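Local atomic coordinates of hypothetical protein yqeU (Bacillus subtilis, PDB entry 1VHK), a protein that probably methylates the N3 position of a specific uridine of 16S ribosomal RNA in the assembled small subunit, using S-adenosyl-L-methionine as methyl donor. Residues T103-Q114 with R147-S158. Residues are numbered along the deposited sequence; the frame is centred on the assembly and turned at random.
Sequences TELGAHAFIPFQ and RNEVPRVMDVHS
R147 reaches back to the C-terminal end of helix 94-104 and the turn after it: NH1 donates to T103 O (2.8 Å) and NH2 to A107 O (2.8 Å), the latter from above the carbonyl plane. T103 O also accepts from G106 N, in the Schellman turn ending the helix. Bends at chi2 and chi3 (-70° and -72°) fold the chain so that G106 C lies over one face of the guanidinium. E149 OE2 forms a salt bridge with NH2, while E78 pairs with NE. With an alanine here, T103 O and A107 O would probably lose these donors, and E149 and E78 the positive charge they share.

Backbone bonds follow: F110 N donates to R152 O (2.7 Å), and M154 N to F110 O (2.9 Å). A water spans H108 O and R152 N. P112 O accepts from H157 N (2.7 Å) and Q114 N donates to H157 O, one residue out of step.

Among apolar contacts, P151 CB meets F110 CE2, and the selenium of M154, a selenomethionine, lies 3.7 Å from I111 CG1. I111 CG2 sits over the centre of the H157 ring, a CH-pi contact; the hydrogen bond from H157 ND1 to D155 O helps set that ring's rotation.

Strand 152-153 joins strand 109-113 in parallel, with helix 131-144 between them, a beta-alpha-beta crossover at the edge of the SPOUT methyltransferase domain's parallel sheet.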
ATOM      1  N   THR A 103       2.851  -5.660   4.829  1.00 20.06           N
ATOM      2  CA  THR A 103       2.518  -5.632   6.249  1.00 21.68           C
ATOM      3  C   THR A 103       1.797  -4.312   6.564  1.00 21.13           C
ATOM      4  O   THR A 103       0.714  -4.333   7.180  1.00 17.85           O
ATOM      5  CB  THR A 103       3.751  -5.826   7.161  1.00 23.97           C
ATOM      6  OG1 THR A 103       4.429  -7.041   6.784  1.00 20.45           O
ATOM      7  CG2 THR A 103       3.366  -5.946   8.634  1.00 18.63           C
ATOM      8  N   GLU A 104       2.339  -3.175   6.111  1.00 20.58           N
ATOM      9  CA  GLU A 104       1.658  -1.899   6.380  1.00 22.48           C
ATOM     10  C   GLU A 104       0.172  -2.081   5.973  1.00 23.31           C
ATOM     11  O   GLU A 104      -0.701  -1.826   6.782  1.00 24.05           O
ATOM     12  CB  GLU A 104       2.211  -0.687   5.686  1.00 22.59           C
ATOM     13  CG  GLU A 104       3.671  -0.421   5.565  1.00 28.13           C
ATOM     14  CD  GLU A 104       4.121   0.791   4.773  1.00 27.11           C
ATOM     15  OE1 GLU A 104       3.465   1.852   4.766  1.00 23.47           O
ATOM     16  OE2 GLU A 104       5.208   0.741   4.124  1.00 26.33           O
ATOM     17  N   LEU A 105      -0.123  -2.618   4.780  1.00 21.41           N
ATOM     18  CA  LEU A 105      -1.451  -2.818   4.328  1.00 20.85           C
ATOM     19  C   LEU A 105      -2.286  -3.931   4.916  1.00 21.53           C
ATOM     20  O   LEU A 105      -3.401  -4.182   4.395  1.00 21.10           O
ATOM     21  CB  LEU A 105      -1.509  -2.864   2.783  1.00 18.72           C
ATOM     22  CG  LEU A 105      -1.025  -1.556   2.143  1.00 22.88           C
ATOM     23  CD1 LEU A 105      -0.560  -1.796   0.721  1.00 21.85           C
ATOM     24  CD2 LEU A 105      -2.095  -0.469   2.215  1.00 22.90           C
ATOM     25  N   GLY A 106      -1.881  -4.636   5.957  1.00 21.14           N
ATOM     26  CA  GLY A 106      -2.668  -5.651   6.579  1.00 20.88           C
ATOM     27  C   GLY A 106      -2.492  -7.079   6.206  1.00 20.92           C
ATOM     28  O   GLY A 106      -3.234  -7.933   6.751  1.00 22.87           O
ATOM     29  N   ALA A 107      -1.625  -7.457   5.296  1.00 20.83           N
ATOM     30  CA  ALA A 107      -1.427  -8.850   4.902  1.00 20.56           C
ATOM     31  C   ALA A 107      -1.218  -9.742   6.113  1.00 21.97           C
ATOM     32  O   ALA A 107      -0.520  -9.370   7.057  1.00 19.95           O
ATOM     33  CB  ALA A 107      -0.180  -8.939   4.006  1.00 19.78           C
ATOM     34  N   HIS A 108      -1.765 -10.967   6.068  1.00 24.82           N
ATOM     35  CA  HIS A 108      -1.653 -11.894   7.181  1.00 25.91           C
ATOM     36  C   HIS A 108      -0.415 -12.761   7.110  1.00 24.69           C
ATOM     37  O   HIS A 108       0.150 -13.101   8.148  1.00 24.10           O
ATOM     38  CB  HIS A 108      -2.907 -12.782   7.368  1.00 29.08           C
ATOM     39  CG  HIS A 108      -2.733 -13.733   8.526  1.00 32.18           C
ATOM     40  ND1 HIS A 108      -2.813 -13.315   9.848  1.00 35.42           N
ATOM     41  CD2 HIS A 108      -2.395 -15.039   8.564  1.00 30.79           C
ATOM     42  CE1 HIS A 108      -2.558 -14.344  10.644  1.00 32.35           C
ATOM     43  NE2 HIS A 108      -2.307 -15.397   9.885  1.00 32.53           N
ATOM     44  N   ALA A 109       0.064 -13.069   5.902  1.00 24.81           N
ATOM     45  CA  ALA A 109       1.269 -13.929   5.855  1.00 25.72           C
ATOM     46  C   ALA A 109       1.807 -13.887   4.432  1.00 25.57           C
ATOM     47  O   ALA A 109       1.067 -13.410   3.589  1.00 23.59           O
ATOM     48  CB  ALA A 109       0.929 -15.354   6.263  1.00 23.55           C
ATOM     49  N   PHE A 110       3.113 -14.205   4.269  1.00 24.81           N
ATOM     50  CA  PHE A 110       3.641 -14.170   2.904  1.00 24.38           C
ATOM     51  C   PHE A 110       4.180 -15.531   2.515  1.00 26.10           C
ATOM     52  O   PHE A 110       4.650 -16.307   3.353  1.00 28.56           O
ATOM     53  CB  PHE A 110       4.723 -13.113   2.749  1.00 22.10           C
ATOM     54  CG  PHE A 110       4.317 -11.713   3.046  1.00 16.99           C
ATOM     55  CD1 PHE A 110       3.857 -10.872   2.063  1.00 14.63           C
ATOM     56  CD2 PHE A 110       4.366 -11.254   4.364  1.00 18.08           C
ATOM     57  CE1 PHE A 110       3.516  -9.559   2.366  1.00 19.73           C
ATOM     58  CE2 PHE A 110       3.995  -9.959   4.682  1.00 16.66           C
ATOM     59  CZ  PHE A 110       3.583  -9.110   3.669  1.00 19.34           C
ATOM     60  N   ILE A 111       3.998 -15.921   1.265  1.00 27.20           N
ATOM     61  CA  ILE A 111       4.460 -17.239   0.806  1.00 27.90           C
ATOM     62  C   ILE A 111       5.177 -17.072  -0.541  1.00 28.58           C
ATOM     63  O   ILE A 111       4.483 -16.974  -1.550  1.00 29.55           O
ATOM     64  CB  ILE A 111       3.281 -18.184   0.540  1.00 26.91           C
ATOM     65  CG1 ILE A 111       2.392 -18.370   1.783  1.00 25.22           C
ATOM     66  CG2 ILE A 111       3.799 -19.515   0.037  1.00 26.75           C
ATOM     67  CD1 ILE A 111       1.072 -19.017   1.412  1.00 26.88           C
ATOM     68  N   PRO A 112       6.488 -17.002  -0.527  1.00 28.07           N
ATOM     69  CA  PRO A 112       7.282 -16.858  -1.739  1.00 28.15           C
ATOM     70  C   PRO A 112       7.379 -18.211  -2.427  1.00 27.95           C
ATOM     71  O   PRO A 112       7.423 -19.234  -1.722  1.00 27.21           O
ATOM     72  CB  PRO A 112       8.644 -16.404  -1.237  1.00 28.40           C
ATOM     73  CG  PRO A 112       8.478 -16.127   0.204  1.00 28.31           C
ATOM     74  CD  PRO A 112       7.364 -17.057   0.668  1.00 28.14           C
ATOM     75  N   PHE A 113       7.427 -18.247  -3.750  1.00 27.92           N
ATOM     76  CA  PHE A 113       7.496 -19.579  -4.379  1.00 30.75           C
ATOM     77  C   PHE A 113       8.251 -19.516  -5.671  1.00 31.55           C
ATOM     78  O   PHE A 113       8.254 -18.456  -6.296  1.00 32.20           O
ATOM     79  CB  PHE A 113       6.090 -20.177  -4.544  1.00 30.89           C
ATOM     80  CG  PHE A 113       5.258 -19.452  -5.567  1.00 28.76           C
ATOM     81  CD1 PHE A 113       4.361 -18.471  -5.188  1.00 24.63           C
ATOM     82  CD2 PHE A 113       5.397 -19.742  -6.909  1.00 29.64           C
ATOM     83  CE1 PHE A 113       3.627 -17.799  -6.138  1.00 26.38           C
ATOM     84  CE2 PHE A 113       4.699 -19.040  -7.865  1.00 30.22           C
ATOM     85  CZ  PHE A 113       3.810 -18.053  -7.474  1.00 29.48           C
ATOM     86  N   GLN A 114       8.945 -20.611  -6.018  1.00 33.86           N
ATOM     87  CA  GLN A 114       9.704 -20.579  -7.288  1.00 35.45           C
ATOM     88  C   GLN A 114       8.709 -20.543  -8.434  1.00 37.08           C
ATOM     89  O   GLN A 114       7.795 -21.396  -8.443  1.00 39.47           O
ATOM     90  CB  GLN A 114      10.558 -21.843  -7.439  1.00 35.00           C
ATOM     91  CG  GLN A 114      11.647 -21.735  -8.490  1.00 34.34           C
ATOM     92  CD  GLN A 114      12.638 -20.625  -8.216  1.00 41.05           C
ATOM     93  OE1 GLN A 114      13.040 -20.413  -7.050  1.00 47.65           O
ATOM     94  NE2 GLN A 114      13.051 -19.877  -9.243  1.00 35.06           N
ATOM     95  N   ARG A 147       0.303  -2.691  13.774  1.00 27.53           N
ATOM     96  CA  ARG A 147      -0.394  -3.966  13.598  1.00 28.10           C
ATOM     97  C   ARG A 147      -0.514  -4.605  14.996  1.00 28.33           C
ATOM     98  O   ARG A 147       0.191  -4.197  15.918  1.00 24.97           O
ATOM     99  CB  ARG A 147       0.404  -4.870  12.661  1.00 28.16           C
ATOM    100  CG  ARG A 147       0.324  -4.559  11.203  1.00 27.24           C
ATOM    101  CD  ARG A 147      -1.046  -4.858  10.601  1.00 30.89           C
ATOM    102  NE  ARG A 147      -1.310  -6.279  10.486  1.00 31.00           N
ATOM    103  CZ  ARG A 147      -0.795  -7.093   9.578  1.00 29.44           C
ATOM    104  NH1 ARG A 147       0.030  -6.638   8.650  1.00 29.47           N
ATOM    105  NH2 ARG A 147      -1.124  -8.368   9.617  1.00 29.49           N
ATOM    106  N   ASN A 148      -1.474  -5.496  15.168  1.00 30.63           N
ATOM    107  CA  ASN A 148      -1.681  -6.209  16.409  1.00 33.10           C
ATOM    108  C   ASN A 148      -0.998  -7.579  16.336  1.00 34.94           C
ATOM    109  O   ASN A 148      -1.060  -8.329  17.305  1.00 36.23           O
ATOM    110  CB  ASN A 148      -3.158  -6.423  16.715  1.00 37.53           C
ATOM    111  CG  ASN A 148      -3.855  -5.110  17.062  1.00 42.51           C
ATOM    112  OD1 ASN A 148      -4.089  -4.318  16.148  1.00 44.29           O
ATOM    113  ND2 ASN A 148      -4.154  -4.893  18.338  1.00 39.28           N
ATOM    114  N   GLU A 149      -0.382  -7.858  15.197  1.00 34.79           N
ATOM    115  CA  GLU A 149       0.313  -9.066  14.904  1.00 35.51           C
ATOM    116  C   GLU A 149       1.431  -8.815  13.870  1.00 35.01           C
ATOM    117  O   GLU A 149       1.301  -7.942  13.023  1.00 35.07           O
ATOM    118  CB  GLU A 149      -0.602 -10.156  14.296  1.00 39.46           C
ATOM    119  CG  GLU A 149      -0.868  -9.987  12.817  1.00 48.22           C
ATOM    120  CD  GLU A 149      -1.131 -11.221  12.011  1.00 55.19           C
ATOM    121  OE1 GLU A 149      -2.037 -12.015  12.360  1.00 56.63           O
ATOM    122  OE2 GLU A 149      -0.442 -11.440  10.968  1.00 59.43           O
ATOM    123  N   VAL A 150       2.423  -9.685  13.900  1.00 33.96           N
ATOM    124  CA  VAL A 150       3.528  -9.656  12.946  1.00 32.16           C
ATOM    125  C   VAL A 150       3.315 -10.758  11.909  1.00 32.95           C
ATOM    126  O   VAL A 150       3.193 -11.941  12.248  1.00 32.47           O
ATOM    127  CB  VAL A 150       4.859  -9.917  13.684  1.00 28.41           C
ATOM    128  CG1 VAL A 150       6.004  -9.977  12.689  1.00 22.39           C
ATOM    129  CG2 VAL A 150       5.062  -8.850  14.765  1.00 25.32           C
ATOM    130  N   PRO A 151       3.175 -10.389  10.654  1.00 33.61           N
ATOM    131  CA  PRO A 151       2.916 -11.364   9.608  1.00 34.86           C
ATOM    132  C   PRO A 151       4.071 -12.345   9.457  1.00 34.97           C
ATOM    133  O   PRO A 151       5.232 -11.965   9.487  1.00 34.57           O
ATOM    134  CB  PRO A 151       2.678 -10.566   8.353  1.00 33.27           C
ATOM    135  CG  PRO A 151       2.690  -9.150   8.727  1.00 33.80           C
ATOM    136  CD  PRO A 151       3.203  -9.016  10.128  1.00 33.98           C
ATOM    137  N   ARG A 152       3.717 -13.616   9.289  1.00 36.37           N
ATOM    138  CA  ARG A 152       4.669 -14.682   9.079  1.00 38.12           C
ATOM    139  C   ARG A 152       5.099 -14.793   7.625  1.00 37.53           C
ATOM    140  O   ARG A 152       4.370 -14.497   6.673  1.00 38.17           O
ATOM    141  CB  ARG A 152       4.125 -15.997   9.621  1.00 45.40           C
ATOM    142  CG  ARG A 152       4.912 -17.231   9.219  1.00 54.11           C
ATOM    143  CD  ARG A 152       4.820 -18.341  10.250  1.00 61.21           C
ATOM    144  NE  ARG A 152       3.659 -19.203  10.061  1.00 65.78           N
ATOM    145  CZ  ARG A 152       3.659 -20.342   9.381  1.00 68.74           C
ATOM    146  NH1 ARG A 152       2.520 -21.027   9.282  1.00 69.24           N
ATOM    147  NH2 ARG A 152       4.770 -20.801   8.813  1.00 68.06           N
ATOM    148  N   VAL A 153       6.391 -14.990   7.435  1.00 38.37           N
ATOM    149  CA  VAL A 153       6.975 -15.143   6.098  1.00 41.49           C
ATOM    150  C   VAL A 153       7.395 -16.608   5.961  1.00 43.89           C
ATOM    151  O   VAL A 153       8.151 -17.131   6.792  1.00 45.50           O
ATOM    152  CB  VAL A 153       8.166 -14.219   5.870  1.00 37.71           C
ATOM    153  CG1 VAL A 153       8.522 -14.119   4.388  1.00 37.66           C
ATOM    154  CG2 VAL A 153       7.920 -12.840   6.430  1.00 36.32           C
HETATM  155  N   MSE A 154       6.831 -17.320   5.004  1.00 46.16           N
HETATM  156  CA  MSE A 154       7.110 -18.764   4.917  1.00 48.45           C
HETATM  157  C   MSE A 154       8.378 -19.055   4.160  1.00 47.35           C
HETATM  158  O   MSE A 154       9.094 -18.154   3.714  1.00 45.52           O
HETATM  159  CB  MSE A 154       5.888 -19.460   4.321  1.00 57.27           C
HETATM  160  CG  MSE A 154       4.578 -19.057   5.017  1.00 66.89           C
HETATM  161 SE   MSE A 154       3.207 -20.382   4.720  1.00 81.72          SE
HETATM  162  CE  MSE A 154       3.955 -21.829   5.716  1.00 79.03           C
ATOM    163  N   ASP A 155       8.697 -20.343   4.012  1.00 48.24           N
ATOM    164  CA  ASP A 155       9.908 -20.706   3.253  1.00 48.59           C
ATOM    165  C   ASP A 155       9.586 -20.694   1.767  1.00 47.87           C
ATOM    166  O   ASP A 155       8.426 -20.892   1.388  1.00 48.84           O
ATOM    167  CB  ASP A 155      10.424 -22.067   3.662  1.00 53.38           C
ATOM    168  CG  ASP A 155      11.382 -22.009   4.833  1.00 58.75           C
ATOM    169  OD1 ASP A 155      11.216 -22.839   5.760  1.00 60.71           O
ATOM    170  OD2 ASP A 155      12.282 -21.135   4.801  1.00 61.44           O
ATOM    171  N   VAL A 156      10.564 -20.367   0.928  1.00 46.60           N
ATOM    172  CA  VAL A 156      10.252 -20.382  -0.508  1.00 46.19           C
ATOM    173  C   VAL A 156       9.718 -21.758  -0.900  1.00 45.21           C
ATOM    174  O   VAL A 156      10.157 -22.818  -0.487  1.00 43.89           O
ATOM    175  CB  VAL A 156      11.405 -19.909  -1.361  1.00 47.69           C
ATOM    176  CG1 VAL A 156      12.154 -18.781  -0.639  1.00 45.81           C
ATOM    177  CG2 VAL A 156      12.353 -21.027  -1.733  1.00 51.36           C
ATOM    178  N   HIS A 157       8.561 -21.718  -1.564  1.00 44.33           N
ATOM    179  CA  HIS A 157       7.820 -22.882  -1.960  1.00 41.21           C
ATOM    180  C   HIS A 157       8.091 -23.245  -3.416  1.00 41.22           C
ATOM    181  O   HIS A 157       8.279 -22.380  -4.262  1.00 38.98           O
ATOM    182  CB  HIS A 157       6.297 -22.602  -1.864  1.00 36.43           C
ATOM    183  CG  HIS A 157       5.710 -22.802  -0.508  1.00 29.24           C
ATOM    184  ND1 HIS A 157       6.206 -22.226   0.618  1.00 27.38           N
ATOM    185  CD2 HIS A 157       4.623 -23.522  -0.115  1.00 28.43           C
ATOM    186  CE1 HIS A 157       5.496 -22.615   1.669  1.00 28.95           C
ATOM    187  NE2 HIS A 157       4.512 -23.392   1.252  1.00 25.91           N
ATOM    188  N   SER A 158       8.142 -24.559  -3.650  1.00 41.93           N
ATOM    189  CA  SER A 158       8.255 -24.961  -5.076  1.00 43.05           C
ATOM    190  C   SER A 158       6.855 -24.635  -5.637  1.00 42.54           C
ATOM    191  O   SER A 158       5.926 -24.540  -4.843  1.00 43.17           O
ATOM    192  CB  SER A 158       8.512 -26.447  -5.189  1.00 43.61           C
ATOM    193  OG  SER A 158       7.349 -27.191  -4.775  1.00 45.68           O
TER
HETATM  194  O   HOH W   1       1.207 -14.773   9.834  1.00 42.03           O